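Local coordinates for probable aminotransferase (Pseudomonas aeruginosa, PDB 5YKT), which is a probable class-III aminotransferase of the PLP-dependent clan, holding 4'-deoxy-4'-aminopyridoxal-5'-phosphate in its ligand pocket, at residues A221-E226 / V254-D259; T261-C266 / T380-R385. The protein carries 1 engineered substitution. All coordinates share one frame; numbering follows the deposited sequence. Where two conformers were deposited one is given.

Contact 1 of 2, residues A221-E226 / V254-D259; sequences AAVLTE and VALIID. With PMP (4'-deoxy-4'-aminopyridoxal-5'-phosphate), chain C.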
loop_
_atom_site.group_PDB
_atom_site.type_symbol
_atom_site.label_atom_id
_atom_site.label_comp_id
_atom_site.label_asym_id
_atom_site.label_seq_id
_atom_site.Cartn_x
_atom_site.Cartn_y
_atom_site.Cartn_z
ATOM N N ALA A 221 -10.218 -10.161 19.496
ATOM C CA ALA A 221 -8.764 -10.137 19.403
ATOM C C ALA A 221 -8.175 -8.756 19.700
ATOM O O ALA A 221 -7.095 -8.655 20.277
ATOM C CB ALA A 221 -8.358 -10.602 18.041
ATOM N N ALA A 222 -8.881 -7.697 19.302
ATOM C CA ALA A 222 -8.353 -6.355 19.441
ATOM C C ALA A 222 -9.457 -5.311 19.358
ATOM O O ALA A 222 -10.507 -5.559 18.740
ATOM C CB ALA A 222 -7.328 -6.086 18.350
ATOM N N VAL A 223 -9.191 -4.163 19.980
ATOM C CA VAL A 223 -9.946 -2.949 19.765
ATOM C C VAL A 223 -9.081 -2.036 18.913
ATOM O O VAL A 223 -7.913 -1.773 19.261
ATOM C CB VAL A 223 -10.272 -2.229 21.101
ATOM C CG1 VAL A 223 -10.941 -0.885 20.823
ATOM C CG2 VAL A 223 -11.167 -3.095 21.985
ATOM N N LEU A 224 -9.632 -1.567 17.794
ATOM C CA LEU A 224 -8.917 -0.667 16.891
ATOM C C LEU A 224 -9.612 0.685 16.952
ATOM O O LEU A 224 -10.810 0.756 16.757
ATOM C CB LEU A 224 -8.955 -1.199 15.458
ATOM C CG LEU A 224 -8.431 -0.285 14.336
ATOM C CD1 LEU A 224 -6.972 0.084 14.581
ATOM C CD2 LEU A 224 -8.542 -0.958 12.977
ATOM N N THR A 225 -8.857 1.754 17.207
ATOM C CA THR A 225 -9.467 3.082 17.330
ATOM C C THR A 225 -8.472 4.208 17.167
ATOM O O THR A 225 -7.297 4.078 17.518
ATOM C CB THR A 225 -10.139 3.245 18.711
ATOM O OG1 THR A 225 -10.885 4.470 18.755
ATOM C CG2 THR A 225 -9.135 3.192 19.886
ATOM N N GLU A 226 -8.947 5.343 16.646
ATOM C CA GLU A 226 -8.218 6.584 16.857
ATOM C C GLU A 226 -8.405 6.969 18.332
ATOM O O GLU A 226 -9.429 6.650 18.924
ATOM C CB GLU A 226 -8.781 7.705 16.014
ATOM C CG GLU A 226 -8.651 7.536 14.517
ATOM C CD GLU A 226 -9.115 8.784 13.814
ATOM O OE1 GLU A 226 -8.264 9.667 13.594
ATOM O OE2 GLU A 226 -10.340 8.903 13.546
ATOM N N VAL A 254 -7.322 -8.172 25.737
ATOM C CA VAL A 254 -7.617 -7.709 24.396
ATOM C C VAL A 254 -6.592 -6.649 24.016
ATOM O O VAL A 254 -6.313 -5.755 24.813
ATOM C CB VAL A 254 -9.048 -7.130 24.331
ATOM C CG1 VAL A 254 -9.325 -6.450 22.982
ATOM C CG2 VAL A 254 -10.060 -8.245 24.556
ATOM N N ALA A 255 -6.025 -6.775 22.810
ATOM C CA ALA A 255 -5.049 -5.797 22.300
ATOM C C ALA A 255 -5.717 -4.449 22.054
ATOM O O ALA A 255 -6.786 -4.394 21.446
ATOM C CB ALA A 255 -4.440 -6.297 21.010
ATOM N N LEU A 256 -5.078 -3.378 22.498
ATOM C CA LEU A 256 -5.521 -2.030 22.212
ATOM C C LEU A 256 -4.629 -1.414 21.128
ATOM O O LEU A 256 -3.437 -1.146 21.379
ATOM C CB LEU A 256 -5.472 -1.194 23.493
ATOM C CG LEU A 256 -5.810 0.287 23.358
ATOM C CD1 LEU A 256 -7.215 0.468 22.811
ATOM C CD2 LEU A 256 -5.635 1.009 24.687
ATOM N N ILE A 257 -5.216 -1.173 19.949
ATOM C CA ILE A 257 -4.505 -0.624 18.796
ATOM C C ILE A 257 -4.929 0.836 18.644
ATOM O O ILE A 257 -6.113 1.128 18.399
ATOM C CB ILE A 257 -4.835 -1.361 17.486
ATOM C CG1 ILE A 257 -4.668 -2.888 17.616
ATOM C CG2 ILE A 257 -3.964 -0.819 16.345
ATOM C CD1 ILE A 257 -5.429 -3.644 16.543
ATOM N N ILE A 258 -3.962 1.740 18.773
ATOM C CA ILE A 258 -4.217 3.180 18.664
ATOM C C ILE A 258 -3.695 3.653 17.294
ATOM O O ILE A 258 -2.492 3.605 17.019
ATOM C CB ILE A 258 -3.565 3.936 19.822
ATOM C CG1 ILE A 258 -4.138 3.468 21.180
ATOM C CG2 ILE A 258 -3.727 5.434 19.653
ATOM C CD1 ILE A 258 -5.597 3.774 21.378
ATOM N N ASP A 259 -4.610 4.165 16.475
ATOM C CA ASP A 259 -4.313 4.618 15.113
ATOM C C ASP A 259 -4.184 6.145 15.118
ATOM O O ASP A 259 -5.192 6.862 15.289
ATOM C CB ASP A 259 -5.436 4.150 14.195
ATOM C CG ASP A 259 -5.252 4.548 12.741
ATOM O OD1 ASP A 259 -4.332 5.332 12.401
ATOM O OD2 ASP A 259 -6.071 4.076 11.918
HETATM N N1 PMP C . -6.332 5.551 9.714
HETATM C C2 PMP C . -6.922 6.763 9.795
HETATM C C2A PMP C . -7.308 7.358 11.122
HETATM C C3 PMP C . -7.147 7.533 8.568
HETATM O O3 PMP C . -7.734 8.752 8.596
HETATM C C4 PMP C . -6.769 6.963 7.270
HETATM C C4A PMP C . -7.012 7.756 6.018
HETATM N N4A PMP C . -6.435 9.086 6.161
HETATM C C5 PMP C . -6.139 5.628 7.313
HETATM C C6 PMP C . -5.973 4.994 8.536
HETATM C C5A PMP C . -5.741 4.935 6.032
HETATM O O4P PMP C . -4.649 5.591 5.404
HETATM P P PMP C . -4.375 5.217 3.866
HETATM O O1P PMP C . -5.512 5.736 3.059
HETATM O O2P PMP C . -4.222 3.708 3.881
HETATM O O3P PMP C . -3.100 5.950 3.568
HETATM O O HOH W 1 -5.518 -9.938 22.043
HETATM O O HOH W 2 -5.655 9.230 13.908
#
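V223 and T225 carry the backbone ladder between strands 221-225 and 255-259, which run parallel with their axes 4.7 Å apart. V223 N gives to A255 O at 2.8 Å and V223 O takes I257 N; T225 repeats the pattern, its N to I257 O and its O from D259 N. At the start of the ladder the bond from A255 N to A221 O is weak, and a water bridges the same two atoms.

Apolar packing falls on both faces of the sheet. On the face of A222 and L224, I257 reaches A222 CB with CD1 and L224 CD1 with its other branch, CG2, each at 3.6 Å; helix 139-154 packs against this face. On the face of V223, T225 CG2 lies alongside I258 CD1. The V223 side chain meets that of V254 at about a right angle, CG2 against CG1.

The polar groups gather at the C-terminal ends of the two strands. D259 CG is anti to the backbone N (chi1 -180°), which brings OD2 within 2.7 Å of N1 of PMP; N143 and H167 also bond OD2, and T261 OG1 holds OD1. T230 OG1 and a water both bond E226 OE1, the water running on to D259 O. Strand 220-225, helix 241-251 and strand 255-259 make a beta-alpha-beta unit whose strand ends line the PMP pocket.

Contact 2 of 2, residues T261-C266 / T380-R385; sequences THTISC and TRIGAR. With PMP (4'-deoxy-4'-aminopyridoxal-5'-phosphate), chain C.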
loop_
_atom_site.group_PDB
_atom_site.type_symbol
_atom_site.label_atom_id
_atom_site.label_comp_id
_atom_site.label_asym_id
_atom_site.label_seq_id
_atom_site.Cartn_x
_atom_site.Cartn_y
_atom_site.Cartn_z
ATOM N N THR A 261 -2.840 8.060 12.621
ATOM C CA THR A 261 -2.672 8.565 11.265
ATOM C C THR A 261 -3.059 10.044 11.134
ATOM O O THR A 261 -2.373 10.779 10.420
ATOM C CB THR A 261 -3.455 7.673 10.287
ATOM O OG1 THR A 261 -2.863 6.367 10.319
ATOM C CG2 THR A 261 -3.410 8.189 8.849
ATOM N N HIS A 262 -4.140 10.451 11.794
ATOM C CA HIS A 262 -4.501 11.869 11.909
ATOM C C HIS A 262 -4.112 12.531 13.222
ATOM O O HIS A 262 -3.739 13.723 13.235
ATOM C CB HIS A 262 -6.006 12.076 11.707
ATOM C CG HIS A 262 -6.440 11.980 10.287
ATOM N ND1 HIS A 262 -7.769 11.923 9.933
ATOM C CD2 HIS A 262 -5.740 12.007 9.133
ATOM C CE1 HIS A 262 -7.858 11.869 8.614
ATOM N NE2 HIS A 262 -6.639 11.908 8.106
ATOM N N THR A 263 -4.239 11.814 14.335
ATOM C CA THR A 263 -4.033 12.410 15.649
ATOM C C THR A 263 -2.558 12.723 15.948
ATOM O O THR A 263 -2.270 13.372 16.946
ATOM C CB THR A 263 -4.678 11.592 16.774
ATOM O OG1 THR A 263 -4.153 10.271 16.766
ATOM C CG2 THR A 263 -6.171 11.556 16.621
ATOM N N ILE A 264 -1.646 12.331 15.069
ATOM C CA ILE A 264 -0.266 12.832 15.065
ATOM C C ILE A 264 -0.195 14.371 15.018
ATOM O O ILE A 264 0.795 14.958 15.427
ATOM C CB ILE A 264 0.568 12.181 13.938
ATOM C CG1 ILE A 264 2.070 12.425 14.099
ATOM C CG2 ILE A 264 0.091 12.660 12.576
ATOM C CD1 ILE A 264 2.654 11.972 15.416
ATOM N N SER A 265 -1.277 15.032 14.596
ATOM C CA SER A 265 -1.349 16.490 14.726
ATOM C C SER A 265 -1.261 17.016 16.160
ATOM O O SER A 265 -0.993 18.196 16.351
ATOM C CB SER A 265 -2.630 17.014 14.100
ATOM O OG SER A 265 -3.769 16.590 14.846
ATOM N N CYS A 266 -1.528 16.172 17.151
ATOM C CA CYS A 266 -1.516 16.571 18.566
ATOM C C CYS A 266 -0.145 16.925 19.116
ATOM O O CYS A 266 -0.040 17.691 20.065
ATOM C CB CYS A 266 -2.106 15.452 19.402
ATOM S SG CYS A 266 -2.439 15.863 21.117
ATOM N N THR A 380 -13.580 22.479 16.964
ATOM C CA THR A 380 -12.685 21.722 17.813
ATOM C C THR A 380 -11.286 21.736 17.205
ATOM O O THR A 380 -11.143 21.780 15.981
ATOM C CB THR A 380 -13.194 20.280 17.941
ATOM O OG1 THR A 380 -14.544 20.304 18.469
ATOM C CG2 THR A 380 -12.265 19.428 18.806
ATOM N N ARG A 381 -10.268 21.718 18.065
ATOM C CA ARG A 381 -8.883 21.622 17.630
ATOM C C ARG A 381 -8.167 20.506 18.373
ATOM O O ARG A 381 -8.306 20.381 19.602
ATOM C CB ARG A 381 -8.150 22.953 17.874
ATOM C CG ARG A 381 -6.670 22.943 17.512
ATOM C CD ARG A 381 -6.067 24.319 17.554
ATOM N NE ARG A 381 -5.872 24.766 18.941
ATOM C CZ ARG A 381 -4.838 24.449 19.720
ATOM N NH1 ARG A 381 -3.828 23.693 19.280
ATOM N NH2 ARG A 381 -4.793 24.931 20.964
ATOM N N ILE A 382 -7.370 19.735 17.629
ATOM C CA ILE A 382 -6.367 18.851 18.207
ATOM C C ILE A 382 -5.031 19.220 17.598
ATOM O O ILE A 382 -4.733 18.893 16.438
ATOM C CB ILE A 382 -6.672 17.346 18.050
ATOM C CG1 ILE A 382 -7.041 16.938 16.635
ATOM C CG2 ILE A 382 -7.810 17.005 18.963
ATOM C CD1 ILE A 382 -7.054 15.419 16.460
ATOM N N GLY A 383 -4.264 19.999 18.364
ATOM C CA GLY A 383 -2.953 20.405 17.903
ATOM C C GLY A 383 -3.038 21.254 16.653
ATOM O O GLY A 383 -3.614 22.323 16.687
ATOM N N ALA A 384 -2.469 20.772 15.557
ATOM C CA ALA A 384 -2.435 21.507 14.294
ATOM C C ALA A 384 -3.701 21.384 13.437
ATOM O O ALA A 384 -3.804 22.048 12.400
ATOM C CB ALA A 384 -1.237 21.041 13.485
ATOM N N ARG A 385 -4.644 20.533 13.859
ATOM C CA ARG A 385 -5.820 20.178 13.062
ATOM C C ARG A 385 -7.062 20.803 13.681
ATOM O O ARG A 385 -7.349 20.582 14.861
ATOM C CB ARG A 385 -5.941 18.655 13.042
ATOM C CG ARG A 385 -6.934 18.089 12.056
ATOM C CD ARG A 385 -7.024 16.568 12.151
ATOM N NE ARG A 385 -7.877 16.073 11.067
ATOM C CZ ARG A 385 -7.461 15.719 9.847
ATOM N NH1 ARG A 385 -6.172 15.703 9.518
ATOM N NH2 ARG A 385 -8.368 15.349 8.946
HETATM N N1 PMP C . -6.332 5.551 9.714
HETATM C C2 PMP C . -6.922 6.763 9.795
HETATM C C2A PMP C . -7.308 7.358 11.122
HETATM C C3 PMP C . -7.147 7.533 8.568
HETATM O O3 PMP C . -7.734 8.752 8.596
HETATM C C4 PMP C . -6.769 6.963 7.270
HETATM C C4A PMP C . -7.012 7.756 6.018
HETATM N N4A PMP C . -6.435 9.086 6.161
HETATM C C5 PMP C . -6.139 5.628 7.313
HETATM C C6 PMP C . -5.973 4.994 8.536
HETATM C C5A PMP C . -5.741 4.935 6.032
HETATM O O4P PMP C . -4.649 5.591 5.404
HETATM P P PMP C . -4.375 5.217 3.866
HETATM O O1P PMP C . -5.512 5.736 3.059
HETATM O O2P PMP C . -4.222 3.708 3.881
HETATM O O3P PMP C . -3.100 5.950 3.568
HETATM O O HOH W 3 -3.922 15.500 11.122
#
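R385 stacks its guanidinium on the H262 ring, with 3.9 Å between the two centres and the planes 16° from parallel. NH2 is displaced toward the rim, 3.5 Å from H262 CE1, while NH1 sits over the CD2 side. An extended chain, with CG anti to the backbone N (chi1 -169°), carries the group from strand 385-389 as far as the ring. O3 of PMP lies over the opposite face, near the rim and 3.1 Å from H262 CE1, so the ring has R385 on one side and O3 on the other. T230 fixes the ring's rotation by bonding ND1; S85 and a water that also donates to H262 O hold R385 NH1.

Farther along the loop, S265 points at the turn of 382-385. Its OG, set between backbone N and carbonyl carbon (chi1 68°), donates to I382 O at 3.0 Å from above the carbonyl plane, while R385 N reaches the same oxygen from the opposite face. S265 O in turn receives A384 N at 3.1 Å, again from out of plane, and G383 CA touches it at 3.3 Å. G383 belongs to a type II' turn, and its bare alpha carbon lets C266 come close. I382 CD1 runs obliquely past T263 CG2.

Two hydrogen bonds thus lock the loop to the hairpin turn, while the stack, with R385 held by S85 and H262 by T230, keeps the ring in place under O3 of PMP.

How the contacts relate
Going from the N terminus, strand 220-225 enters the seven-stranded sheet, and contact 1 closes a loop when helix 241-251 brings the chain back as strand 255-259. Contact 2 opens just beyond, at 261-266, and closes only after a further 113 residues, at the hairpin turn between strands 378-382 and 385-389. The two therefore follow in series, neither nested nor crossed. Contact 1 is internal to the large sheet; contact 2 ties the loop leaving that sheet to the three-stranded antiparallel sheet. They meet at the pocket, where E226 OE1 packs on H262 CB at 3.8 Å, T230 bonds both E226 and H262, and both contacts touch the same PMP.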